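PDB 5F7U: cycloalternan-forming enzyme from Listeria monocytogenes serovar 1/2a, which is a multidomain protein of glycosyl hydrolase family 31, built round a TIM-barrel domain, with glycans and magnesium ions bound at several places. Local coordinates for residues Trp118-Asp123 with Thr139-Asp144; Phe145-Tyr150 with Leu225-Asp230; Leu367-Asn372 with Met658-Glu663; Ala371-Arg376 with Ser670-Pro675. The protein carries 1 engineered substitution. All coordinates share one frame; numbering follows the deposited sequence.

Contact 1: Trp118-Asp123 with Thr139-Asp144; sequences WEYVQD and TATAGD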
# COMPACT_ATOMS: atom_id res chain seq x y z
N TRP A 118 29.12 12.03 -19.90
CA TRP A 118 29.21 11.92 -18.44
C TRP A 118 30.47 12.53 -17.87
O TRP A 118 31.57 12.37 -18.42
CB TRP A 118 29.07 10.44 -18.03
CG TRP A 118 27.67 9.94 -18.22
CD1 TRP A 118 27.18 9.21 -19.28
CD2 TRP A 118 26.56 10.17 -17.36
NE1 TRP A 118 25.83 8.97 -19.11
CE2 TRP A 118 25.42 9.57 -17.95
CE3 TRP A 118 26.41 10.87 -16.14
CZ2 TRP A 118 24.16 9.59 -17.35
CZ3 TRP A 118 25.14 10.92 -15.54
CH2 TRP A 118 24.03 10.27 -16.16
N GLU A 119 30.29 13.23 -16.75
CA GLU A 119 31.39 13.70 -15.90
C GLU A 119 31.10 13.17 -14.51
O GLU A 119 29.93 13.12 -14.10
CB GLU A 119 31.44 15.22 -15.87
CG GLU A 119 31.71 15.86 -17.23
CD GLU A 119 31.72 17.38 -17.20
OE1 GLU A 119 31.34 18.01 -16.18
OE2 GLU A 119 32.10 17.96 -18.23
N TYR A 120 32.14 12.74 -13.80
CA TYR A 120 31.96 12.14 -12.48
C TYR A 120 32.81 12.85 -11.46
O TYR A 120 33.77 13.50 -11.81
CB TYR A 120 32.32 10.65 -12.48
CG TYR A 120 31.51 9.81 -13.44
CD1 TYR A 120 30.31 9.23 -13.02
CD2 TYR A 120 31.96 9.56 -14.75
CE1 TYR A 120 29.55 8.43 -13.88
CE2 TYR A 120 31.21 8.78 -15.63
CZ TYR A 120 30.01 8.22 -15.17
OH TYR A 120 29.26 7.44 -16.02
N VAL A 121 32.42 12.74 -10.20
CA VAL A 121 33.26 13.20 -9.09
C VAL A 121 34.53 12.36 -9.11
O VAL A 121 34.46 11.12 -9.21
CB VAL A 121 32.53 13.08 -7.73
CG1 VAL A 121 33.48 13.36 -6.58
CG2 VAL A 121 31.34 14.03 -7.67
N GLN A 122 35.68 13.03 -9.03
CA GLN A 122 36.97 12.35 -8.86
C GLN A 122 37.33 12.29 -7.37
O GLN A 122 37.02 11.30 -6.71
CB GLN A 122 38.06 13.00 -9.73
CG GLN A 122 39.48 12.43 -9.53
CD GLN A 122 39.57 10.93 -9.71
OE1 GLN A 122 39.02 10.37 -10.67
NE2 GLN A 122 40.29 10.25 -8.80
N ASP A 123 37.96 13.36 -6.86
CA ASP A 123 38.42 13.42 -5.47
C ASP A 123 37.74 14.51 -4.65
O ASP A 123 37.29 15.51 -5.20
CB ASP A 123 39.94 13.71 -5.44
CG ASP A 123 40.76 12.62 -6.09
OD1 ASP A 123 40.29 11.48 -6.23
OD2 ASP A 123 41.91 12.90 -6.48
N THR A 139 36.95 17.52 -7.27
CA THR A 139 37.42 17.58 -8.67
C THR A 139 36.51 16.68 -9.50
O THR A 139 35.76 15.87 -8.95
CB THR A 139 38.87 17.14 -8.84
OG1 THR A 139 39.08 15.90 -8.16
CG2 THR A 139 39.80 18.21 -8.30
N ALA A 140 36.55 16.86 -10.81
CA ALA A 140 35.75 16.09 -11.75
C ALA A 140 36.66 15.28 -12.67
O ALA A 140 37.81 15.66 -12.94
CB ALA A 140 34.84 17.01 -12.55
N THR A 141 36.14 14.17 -13.17
CA THR A 141 36.91 13.29 -14.07
C THR A 141 37.14 13.89 -15.46
O THR A 141 38.07 13.50 -16.15
CB THR A 141 36.22 11.94 -14.24
OG1 THR A 141 34.90 12.14 -14.75
CG2 THR A 141 36.16 11.17 -12.94
N ALA A 142 36.25 14.80 -15.88
CA ALA A 142 36.32 15.48 -17.17
C ALA A 142 35.64 16.82 -17.03
O ALA A 142 34.86 17.03 -16.09
CB ALA A 142 35.63 14.64 -18.26
N GLY A 143 35.90 17.73 -17.96
CA GLY A 143 35.25 19.04 -17.95
C GLY A 143 35.91 20.02 -17.00
O GLY A 143 36.85 19.67 -16.28
N ASP A 144 35.40 21.24 -16.98
CA ASP A 144 36.00 22.32 -16.18
C ASP A 144 35.15 22.79 -14.98
O ASP A 144 35.35 23.90 -14.48
CB ASP A 144 36.38 23.51 -17.08
CG ASP A 144 35.19 24.07 -17.85
OD1 ASP A 144 34.01 23.80 -17.50
OD2 ASP A 144 35.45 24.79 -18.85
O HOH W 1 33.57 19.24 -14.99
O HOH W 2 32.08 20.77 -17.87
O HOH W 3 41.65 15.23 -8.37
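Thr139 OG1 has two partners: it accepts the backbone N-H of Asp123 at 3.1 Å and is hydrogen-bonded to water 3, which also donates to Asp123 OD2. The contact belongs to the antiparallel beta hairpin of strands 106-129 and 134-140. A beta bulge interrupts its ladder: Gln122 N binds Thr139 O at 2.8 Å while Thr139 N binds Asp123 O at 2.9 Å, so Gln122 and Asp123 together face one residue. On the other side of the Val121-Ala140 non-hydrogen-bonded pair, Thr141 N reaches Tyr120 O at 2.8 Å. The return bond uses a side chain instead of a carbonyl. With chi1 at 58°, Thr141 OG1 lies between its own backbone N and carbonyl carbon, where it accepts Tyr120 N at 3.0 Å; the same oxygen sits in plane at the edge of the Tyr120 ring. Thr141 CG2 lies 3.7 Å from Gln122 OE1, the two side chains crossing at about a right angle. Past the strand end, Glu119 extends its chain along the Ala142-Gly143 backbone, its carboxylate held by a salt bridge to Lys88. Glu119 CD comes within 3.3 Å of Ala142 O, a meeting of two acceptor groups that water 1 bridges by donating to both Glu119 OE1 and Ala142 O.

Contact 2: Phe145-Tyr150 with Leu225-Asp230; sequences FSPKLY and LGWLTD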
# COMPACT_ATOMS: atom_id res chain seq x y z
N PHE A 145 34.21 21.96 -14.52
CA PHE A 145 33.39 22.35 -13.37
C PHE A 145 34.17 22.21 -12.06
O PHE A 145 35.15 21.48 -12.01
CB PHE A 145 32.13 21.46 -13.26
CG PHE A 145 31.11 21.67 -14.35
CD1 PHE A 145 31.17 22.75 -15.25
CD2 PHE A 145 30.03 20.79 -14.45
CE1 PHE A 145 30.19 22.91 -16.24
CE2 PHE A 145 29.05 20.96 -15.42
CZ PHE A 145 29.13 22.01 -16.33
N SER A 146 33.71 22.91 -11.02
CA SER A 146 34.21 22.71 -9.66
C SER A 146 33.07 22.21 -8.77
O SER A 146 32.47 23.00 -8.03
CB SER A 146 34.80 24.00 -9.10
OG SER A 146 35.82 24.48 -9.94
N PRO A 147 32.77 20.89 -8.83
CA PRO A 147 31.61 20.37 -8.09
C PRO A 147 31.68 20.50 -6.57
O PRO A 147 32.77 20.52 -5.99
CB PRO A 147 31.52 18.90 -8.48
CG PRO A 147 32.75 18.58 -9.23
CD PRO A 147 33.46 19.83 -9.61
N LYS A 148 30.51 20.63 -5.97
CA LYS A 148 30.39 20.63 -4.51
C LYS A 148 29.29 19.68 -4.14
O LYS A 148 28.20 19.74 -4.72
CB LYS A 148 30.01 22.02 -4.00
CG LYS A 148 31.13 23.05 -4.14
CD LYS A 148 30.57 24.41 -3.79
CE LYS A 148 31.54 25.54 -4.12
NZ LYS A 148 32.46 25.75 -2.96
N LEU A 149 29.59 18.79 -3.19
CA LEU A 149 28.58 17.91 -2.60
C LEU A 149 28.30 18.38 -1.17
O LEU A 149 29.21 18.45 -0.35
CB LEU A 149 29.06 16.47 -2.59
CG LEU A 149 28.10 15.45 -1.97
CD1 LEU A 149 26.77 15.36 -2.73
CD2 LEU A 149 28.77 14.08 -1.96
N TYR A 150 27.04 18.66 -0.89
CA TYR A 150 26.63 19.15 0.42
C TYR A 150 25.97 18.05 1.22
O TYR A 150 25.08 17.37 0.71
CB TYR A 150 25.62 20.27 0.27
CG TYR A 150 26.18 21.46 -0.43
CD1 TYR A 150 26.88 22.44 0.28
CD2 TYR A 150 25.99 21.63 -1.80
CE1 TYR A 150 27.39 23.55 -0.37
CE2 TYR A 150 26.49 22.74 -2.45
CZ TYR A 150 27.20 23.68 -1.74
OH TYR A 150 27.68 24.79 -2.38
N LEU A 225 29.43 8.87 -8.82
CA LEU A 225 28.49 9.98 -8.80
C LEU A 225 28.77 10.94 -9.94
O LEU A 225 29.87 11.49 -10.04
CB LEU A 225 28.63 10.70 -7.44
CG LEU A 225 27.82 11.95 -7.12
CD1 LEU A 225 26.32 11.70 -7.24
CD2 LEU A 225 28.20 12.38 -5.71
N GLY A 226 27.77 11.15 -10.79
CA GLY A 226 28.00 11.87 -12.04
C GLY A 226 26.82 12.61 -12.61
O GLY A 226 25.69 12.48 -12.12
N TRP A 227 27.09 13.39 -13.65
CA TRP A 227 26.08 14.22 -14.31
C TRP A 227 26.42 14.21 -15.81
O TRP A 227 27.59 14.07 -16.21
CB TRP A 227 26.07 15.66 -13.75
CG TRP A 227 27.43 16.29 -13.76
CD1 TRP A 227 27.95 17.12 -14.72
CD2 TRP A 227 28.47 16.09 -12.80
NE1 TRP A 227 29.24 17.47 -14.39
CE2 TRP A 227 29.59 16.85 -13.22
CE3 TRP A 227 28.56 15.36 -11.60
CZ2 TRP A 227 30.80 16.89 -12.49
CZ3 TRP A 227 29.76 15.39 -10.88
CH2 TRP A 227 30.87 16.15 -11.33
N LEU A 228 25.37 14.37 -16.62
CA LEU A 228 25.46 14.29 -18.07
C LEU A 228 25.33 15.70 -18.64
O LEU A 228 24.31 16.34 -18.45
CB LEU A 228 24.33 13.36 -18.57
CG LEU A 228 24.23 13.14 -20.07
CD1 LEU A 228 25.46 12.43 -20.60
CD2 LEU A 228 22.97 12.32 -20.36
N THR A 229 26.38 16.20 -19.30
CA THR A 229 26.47 17.61 -19.61
C THR A 229 27.20 17.84 -20.94
O THR A 229 28.01 17.01 -21.36
CB THR A 229 27.19 18.40 -18.47
OG1 THR A 229 27.17 19.80 -18.76
CG2 THR A 229 28.65 17.98 -18.29
N ASP A 230 26.88 18.95 -21.59
CA ASP A 230 27.68 19.40 -22.72
C ASP A 230 28.86 20.26 -22.25
O ASP A 230 29.70 20.66 -23.06
CB ASP A 230 26.83 20.13 -23.77
CG ASP A 230 26.35 21.50 -23.30
OD1 ASP A 230 26.19 21.72 -22.08
OD2 ASP A 230 26.12 22.35 -24.16
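Segments 145-150 and 225-230 run roughly antiparallel, their end-to-end directions 146° apart, but Pro147 CA and Gly226 CA remain 10.0 Å apart and no hydrogen bond crosses, so side chains alone close the distance. Alternate residues point inward from both: Phe145, Pro147 and Leu149 meet Thr229, Trp227 and Leu225 in antiparallel order, as between facing layers of a beta sandwich. The largest group is the indole of Trp227. Its CG lies between the backbone N and the carbonyl carbon (chi1 52°), and from there the ring serves two neighbours. At the pyrrole end Phe145 lies nearly parallel, the planes 18° apart, yet the rings are slid so far that they barely overlap: the centroid of the Phe145 ring is 5.5 Å from that of the five-membered ring of Trp227. The closest approach is Phe145 CD2 to Trp227 NE1, 3.4 Å, while the N-H itself is spent on Glu119 OE1. At the benzo end Pro147 crosses at about a right angle, its CG 3.7 Å from Trp227 CH2. Beyond the indole, Phe145 CZ approaches Thr229 OG1 at 3.8 Å, an oxygen otherwise engaged by Val234 O and Gly231 N. At the opposite end, Leu149 CD2 meets Leu225 CD2 at 4.2 Å, methyl against methyl. All this falls in the galactose mutarotase-like domain, where strand 148-153 pairs with 134-140, strand 214-229 pairs with 106-129 and 235-243, and Ala140, Ile235 and Tyr238 from these neighbours also pack on Trp227.

Contact 3: Leu367-Asn372 with Met658-Glu663; sequences LWMSAN and MQFHSE. With GLC (alpha-D-glucopyranose), chain F; GLC (alpha-D-glucopyranose), chain B; GLC (alpha-D-glucopyranose), chain C.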
# COMPACT_ATOMS: atom_id res chain seq x y z
N LEU A 367 -17.23 -1.04 4.34
CA LEU A 367 -17.31 -1.49 2.95
C LEU A 367 -17.78 -0.36 2.02
O LEU A 367 -18.75 0.33 2.34
CB LEU A 367 -18.28 -2.67 2.81
CG LEU A 367 -18.63 -3.18 1.40
CD1 LEU A 367 -17.38 -3.75 0.71
CD2 LEU A 367 -19.73 -4.23 1.52
N TRP A 368 -17.08 -0.22 0.89
CA TRP A 368 -17.51 0.66 -0.20
C TRP A 368 -18.20 -0.13 -1.29
O TRP A 368 -17.65 -1.12 -1.76
CB TRP A 368 -16.31 1.34 -0.85
CG TRP A 368 -15.59 2.33 0.00
CD1 TRP A 368 -14.88 2.07 1.14
CD2 TRP A 368 -15.47 3.73 -0.25
NE1 TRP A 368 -14.32 3.25 1.62
CE2 TRP A 368 -14.68 4.28 0.79
CE3 TRP A 368 -15.97 4.59 -1.24
CZ2 TRP A 368 -14.36 5.64 0.86
CZ3 TRP A 368 -15.66 5.97 -1.16
CH2 TRP A 368 -14.85 6.47 -0.12
N MET A 369 -19.38 0.33 -1.71
CA MET A 369 -20.13 -0.29 -2.83
C MET A 369 -20.05 0.57 -4.07
O MET A 369 -20.26 1.78 -4.01
CB MET A 369 -21.61 -0.44 -2.47
CG MET A 369 -21.81 -1.09 -1.11
SD MET A 369 -23.45 -1.83 -0.92
CE MET A 369 -24.51 -0.43 -1.30
N SER A 370 -19.79 -0.05 -5.21
CA SER A 370 -19.60 0.70 -6.46
C SER A 370 -19.98 -0.21 -7.62
O SER A 370 -19.81 -1.42 -7.52
CB SER A 370 -18.14 1.14 -6.57
OG SER A 370 -17.88 1.81 -7.81
N ALA A 371 -20.46 0.39 -8.71
CA ALA A 371 -20.69 -0.32 -9.99
C ALA A 371 -20.89 0.72 -11.06
O ALA A 371 -21.77 1.59 -10.93
CB ALA A 371 -21.91 -1.25 -9.92
N ASN A 372 -20.11 0.63 -12.13
CA ASN A 372 -20.26 1.61 -13.20
C ASN A 372 -21.67 1.60 -13.79
O ASN A 372 -22.15 2.64 -14.26
CB ASN A 372 -19.22 1.40 -14.31
CG ASN A 372 -19.20 2.54 -15.30
OD1 ASN A 372 -19.77 2.43 -16.40
ND2 ASN A 372 -18.57 3.65 -14.91
N MET A 658 -11.80 -1.72 1.95
CA MET A 658 -12.59 -2.80 1.36
C MET A 658 -13.61 -2.21 0.40
O MET A 658 -14.41 -1.34 0.79
CB MET A 658 -13.31 -3.59 2.46
CG MET A 658 -14.00 -4.86 1.96
SD MET A 658 -15.00 -5.60 3.26
CE MET A 658 -15.41 -7.11 2.39
N GLN A 659 -13.58 -2.64 -0.88
CA GLN A 659 -14.41 -2.00 -1.92
C GLN A 659 -14.68 -2.98 -3.06
O GLN A 659 -13.73 -3.59 -3.57
CB GLN A 659 -13.67 -0.76 -2.49
CG GLN A 659 -14.41 0.06 -3.56
CD GLN A 659 -13.84 -0.04 -4.98
OE1 GLN A 659 -14.23 0.76 -5.85
NE2 GLN A 659 -12.94 -0.99 -5.23
N PHE A 660 -15.94 -3.13 -3.45
CA PHE A 660 -16.27 -3.86 -4.71
C PHE A 660 -16.65 -2.88 -5.80
O PHE A 660 -17.14 -1.77 -5.51
CB PHE A 660 -17.32 -5.01 -4.54
CG PHE A 660 -18.72 -4.55 -4.18
CD1 PHE A 660 -19.58 -4.01 -5.16
CD2 PHE A 660 -19.22 -4.71 -2.87
CE1 PHE A 660 -20.88 -3.61 -4.84
CE2 PHE A 660 -20.53 -4.30 -2.54
CZ PHE A 660 -21.36 -3.76 -3.53
N HIS A 661 -16.43 -3.29 -7.05
CA HIS A 661 -16.59 -2.39 -8.19
C HIS A 661 -16.71 -3.22 -9.47
O HIS A 661 -16.28 -4.40 -9.51
CB HIS A 661 -15.39 -1.41 -8.25
CG HIS A 661 -15.46 -0.41 -9.37
ND1 HIS A 661 -16.59 0.34 -9.63
CD2 HIS A 661 -14.55 -0.06 -10.31
CE1 HIS A 661 -16.38 1.11 -10.68
NE2 HIS A 661 -15.14 0.90 -11.11
N SER A 662 -17.30 -2.62 -10.50
CA SER A 662 -17.42 -3.28 -11.79
C SER A 662 -17.33 -2.28 -12.93
O SER A 662 -17.81 -1.15 -12.82
CB SER A 662 -18.71 -4.11 -11.89
OG SER A 662 -19.84 -3.31 -11.59
N GLU A 663 -16.76 -2.73 -14.04
CA GLU A 663 -16.49 -1.88 -15.19
C GLU A 663 -17.69 -1.54 -16.10
O GLU A 663 -17.84 -0.40 -16.57
CB GLU A 663 -15.43 -2.56 -16.04
CG GLU A 663 -15.02 -1.73 -17.24
CD GLU A 663 -14.07 -2.46 -18.16
OE1 GLU A 663 -14.43 -3.55 -18.69
OE2 GLU A 663 -12.97 -1.92 -18.36
C1 GLC F . -11.44 4.16 -15.13
C2 GLC F . -11.38 3.60 -13.69
C3 GLC F . -12.52 2.62 -13.37
C4 GLC F . -13.88 3.25 -13.71
C5 GLC F . -13.85 3.94 -15.09
C6 GLC F . -15.12 4.72 -15.40
O2 GLC F . -10.07 3.10 -13.41
O3 GLC F . -12.52 2.25 -11.98
O4 GLC F . -14.91 2.25 -13.71
O5 GLC F . -12.72 4.82 -15.27
O6 GLC F . -15.00 5.13 -16.78
C1 GLC B . -16.24 4.91 -17.49
C2 GLC B . -16.05 5.26 -18.98
C3 GLC B . -16.03 6.78 -19.20
C4 GLC B . -17.25 7.45 -18.55
C5 GLC B . -17.27 7.06 -17.06
C6 GLC B . -18.38 7.72 -16.25
O2 GLC B . -14.81 4.73 -19.45
O3 GLC B . -16.00 7.08 -20.60
O4 GLC B . -17.15 8.86 -18.72
O5 GLC B . -17.35 5.63 -16.93
O6 GLC B . -19.63 7.16 -16.65
C1 GLC C . -10.03 2.87 -20.21
C2 GLC C . -9.43 4.01 -19.38
C3 GLC C . -9.54 3.73 -17.88
C4 GLC C . -11.00 3.51 -17.47
C5 GLC C . -11.56 2.37 -18.35
C6 GLC C . -13.04 2.10 -18.13
O1 GLC C . -9.19 1.71 -20.14
O2 GLC C . -8.06 4.18 -19.74
O3 GLC C . -8.94 4.80 -17.15
O4 GLC C . -11.12 3.11 -16.08
O5 GLC C . -11.36 2.55 -19.77
O6 GLC C . -13.06 0.88 -17.40
O HOH W 4 -19.82 -3.75 -8.86
O HOH W 5 -15.39 2.85 -6.98
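Strands 367-369 and 658-660 run parallel, their axes 4.7 Å apart at closest and 20° from alignment; they are the first and eighth strands of the TIM barrel, and their pairing closes it. Trp368 N binds Met658 O at 2.9 Å and Phe660 N binds Trp368 O at 3.1 Å, then the loops stay together through Asn372 N to Ser662 O. Leu367, Met369, Met658 and Phe660 share one face, where Leu367 and Met658 meet helix 687-700. Here Phe660 CG takes the position between backbone N and carbonyl carbon (chi1 68°), which lays the ring beside strand 367-369: Met369 CA stands over a face, 4.0 Å from the ring centroid, Leu367 CD2 lies at the edge, and Met369 SD makes an oblique Met-aromatic contact. On the other face Trp368 CB packs on Gln659 CG at 3.5 Å; water 5 links Gln659 OE1 to Ser370 OG, and Gln659 NE2 is hydrogen-bonded to Asp631. Beyond the strands the segments line the glycan pocket. Asn372 ND2 donates to O5 of the chain B glucose and is also bonded to Glu400. Glu663 OE2 accepts O6 of the chain C glucose, its other oxygen being held by Thr636. His661 ND1 donates a weak, bent bond to Ser370 OG at 2.7 Å, while NE2 donates to O4 of the chain F glucose at 2.9 Å and is hydrogen-bonded to its O3 at 3.1 Å.

Contact 4: Ala371-Arg376 with Ser670-Pro675; sequences ANEWDR and SEERSP. With MG (magnesium ion), chain J; GLC (alpha-D-glucopyranose), chain B.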
# COMPACT_ATOMS: atom_id res chain seq x y z
N ALA A 371 -20.46 0.39 -8.71
CA ALA A 371 -20.69 -0.32 -9.99
C ALA A 371 -20.89 0.72 -11.06
O ALA A 371 -21.77 1.59 -10.93
CB ALA A 371 -21.91 -1.25 -9.92
N ASN A 372 -20.11 0.63 -12.13
CA ASN A 372 -20.26 1.61 -13.20
C ASN A 372 -21.67 1.60 -13.79
O ASN A 372 -22.15 2.64 -14.26
CB ASN A 372 -19.22 1.40 -14.31
CG ASN A 372 -19.20 2.54 -15.30
OD1 ASN A 372 -19.77 2.43 -16.40
ND2 ASN A 372 -18.57 3.65 -14.91
N GLU A 373 -22.34 0.45 -13.76
CA GLU A 373 -23.70 0.33 -14.31
C GLU A 373 -24.81 1.10 -13.58
O GLU A 373 -25.92 1.26 -14.12
CB GLU A 373 -24.10 -1.14 -14.48
CG GLU A 373 -24.32 -1.90 -13.18
CD GLU A 373 -24.43 -3.40 -13.41
OE1 GLU A 373 -23.41 -4.05 -13.75
OE2 GLU A 373 -25.55 -3.94 -13.23
N TRP A 374 -24.53 1.54 -12.35
CA TRP A 374 -25.50 2.34 -11.59
C TRP A 374 -25.55 3.73 -12.20
O TRP A 374 -24.59 4.51 -12.10
CB TRP A 374 -25.09 2.41 -10.12
CG TRP A 374 -25.11 1.08 -9.43
CD1 TRP A 374 -25.75 -0.08 -9.84
CD2 TRP A 374 -24.49 0.77 -8.18
NE1 TRP A 374 -25.53 -1.09 -8.92
CE2 TRP A 374 -24.78 -0.59 -7.89
CE3 TRP A 374 -23.70 1.51 -7.28
CZ2 TRP A 374 -24.29 -1.23 -6.74
CZ3 TRP A 374 -23.23 0.86 -6.12
CH2 TRP A 374 -23.52 -0.49 -5.87
N ASP A 375 -26.66 4.03 -12.88
CA ASP A 375 -26.73 5.25 -13.68
C ASP A 375 -28.04 5.99 -13.55
O ASP A 375 -28.34 6.87 -14.37
CB ASP A 375 -26.44 4.95 -15.17
CG ASP A 375 -27.59 4.20 -15.85
OD1 ASP A 375 -28.25 3.35 -15.21
OD2 ASP A 375 -27.81 4.44 -17.06
N ARG A 376 -28.83 5.64 -12.54
CA ARG A 376 -30.12 6.29 -12.31
C ARG A 376 -30.55 6.10 -10.88
O ARG A 376 -30.03 5.23 -10.18
CB ARG A 376 -31.18 5.75 -13.29
CG ARG A 376 -31.41 4.24 -13.20
CD ARG A 376 -32.11 3.75 -14.48
NE ARG A 376 -31.13 3.59 -15.57
CZ ARG A 376 -31.42 3.61 -16.87
NH1 ARG A 376 -32.66 3.81 -17.30
NH2 ARG A 376 -30.44 3.44 -17.75
N SER A 670 -26.35 -8.29 -14.96
CA SER A 670 -25.56 -7.37 -14.15
C SER A 670 -24.14 -7.87 -13.93
O SER A 670 -23.93 -9.05 -13.67
CB SER A 670 -26.20 -7.17 -12.79
OG SER A 670 -25.44 -6.25 -12.01
N GLU A 671 -23.20 -6.93 -13.98
CA GLU A 671 -21.80 -7.23 -13.66
C GLU A 671 -21.40 -6.81 -12.25
O GLU A 671 -20.21 -6.91 -11.91
CB GLU A 671 -20.87 -6.55 -14.68
CG GLU A 671 -20.91 -7.19 -16.08
CD GLU A 671 -20.35 -8.61 -16.15
OE1 GLU A 671 -19.58 -9.04 -15.27
OE2 GLU A 671 -20.67 -9.31 -17.11
N GLU A 672 -22.35 -6.38 -11.40
CA GLU A 672 -21.99 -5.98 -10.03
C GLU A 672 -21.17 -7.06 -9.33
O GLU A 672 -21.55 -8.25 -9.33
CB GLU A 672 -23.21 -5.79 -9.14
CG GLU A 672 -24.13 -4.64 -9.47
CD GLU A 672 -25.30 -4.59 -8.50
OE1 GLU A 672 -25.29 -5.25 -7.41
OE2 GLU A 672 -26.28 -3.92 -8.86
N ARG A 673 -20.08 -6.64 -8.69
CA ARG A 673 -19.33 -7.54 -7.80
C ARG A 673 -19.87 -7.47 -6.36
O ARG A 673 -19.15 -7.70 -5.39
CB ARG A 673 -17.83 -7.22 -7.86
CG ARG A 673 -17.06 -8.05 -8.89
CD ARG A 673 -17.41 -7.68 -10.32
NE ARG A 673 -16.45 -8.24 -11.27
CZ ARG A 673 -16.71 -8.45 -12.56
NH1 ARG A 673 -17.92 -8.17 -13.07
NH2 ARG A 673 -15.76 -8.96 -13.36
N SER A 674 -21.16 -7.16 -6.23
CA SER A 674 -21.83 -7.22 -4.93
C SER A 674 -22.07 -8.69 -4.55
O SER A 674 -22.12 -9.56 -5.44
CB SER A 674 -23.18 -6.51 -5.07
OG SER A 674 -23.98 -7.20 -6.01
N PRO A 675 -22.25 -8.99 -3.23
CA PRO A 675 -22.41 -10.40 -2.87
C PRO A 675 -23.73 -10.99 -3.37
O PRO A 675 -23.76 -12.15 -3.75
CB PRO A 675 -22.34 -10.41 -1.34
CG PRO A 675 -22.61 -9.00 -0.92
CD PRO A 675 -22.08 -8.13 -2.03
MG MG J . -27.99 1.20 -14.86
C1 GLC B . -16.24 4.91 -17.49
C2 GLC B . -16.05 5.26 -18.98
C3 GLC B . -16.03 6.78 -19.20
C4 GLC B . -17.25 7.45 -18.55
C5 GLC B . -17.27 7.06 -17.06
C6 GLC B . -18.38 7.72 -16.25
O2 GLC B . -14.81 4.73 -19.45
O3 GLC B . -16.00 7.08 -20.60
O4 GLC B . -17.15 8.86 -18.72
O5 GLC B . -17.35 5.63 -16.93
O6 GLC B . -19.63 7.16 -16.65
O HOH W 6 -27.36 -3.14 -11.30
O HOH W 7 -28.10 -0.98 -14.04
O HOH W 8 -30.07 0.85 -15.43
O HOH W 9 -26.90 1.03 -16.91
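The Trp374 indole and the Glu672 carboxylate stand almost perpendicular, their planes 83° apart, where the loops following the first and last strands of the TIM barrel meet. Trp374 NE1 points straight from the ring edge to Glu672 OE2 at 2.9 Å; the oxygen lies in the indole plane, but the nitrogen sits 59° out of the carboxylate plane. Glu672 is fixed from its other oxygen too, where Ser674 OG donates to the anti lone pair of OE1 at 2.7 Å; Ser674 is the N-cap of helix 675-682. A face of the indole is covered by Ala371 CB, 3.5 Å above its centre, within the type I turn Ala371-Trp374. Glu373 meets segment 670-675 with both carboxylate oxygens. Its CG lies between backbone N and carbonyl carbon (chi1 69°), a torsion that, with the chain extended beyond CG, carries the carboxylate to Ser670 and Glu671: OE1 accepts Glu671 N at 2.9 Å on the syn lone pair, and OE2 accepts Ser670 OG at 2.6 Å from above the plane. Ser670 OG in turn accepts Glu672 N, forming an ST turn. Water 6 donates to OE2 of both glutamates, which would temper the repulsion across 4.4 Å between Glu373 OE2 and Glu672 OE2. Segment 371-376 also carries a magnesium site: Glu373 O and Asp375 OD1, each 2.2 Å from the ion, with Asp379 and three waters.

How the contacts relate
The four contacts form two pairs in separate domains. Contacts 1 and 2, with centres 7 Å apart, follow each other along the chain and share the antiparallel strand system of 106-129, 134-140, 148-153 and 214-229; a backbone bond from Val121 N to Leu225 O joins them directly. Contacts 3 and 4 start from the same chain segment, share Ala371 and Asn372, and lie 8 Å apart between centres, so the barrel closure leads straight into the loops carrying the glycan pocket and the magnesium site. Between the pairs, centres are 50 to 61 Å apart, on opposite sides of the chain's centre, without touching: beta-domain packing and barrel sites are spatially distinct.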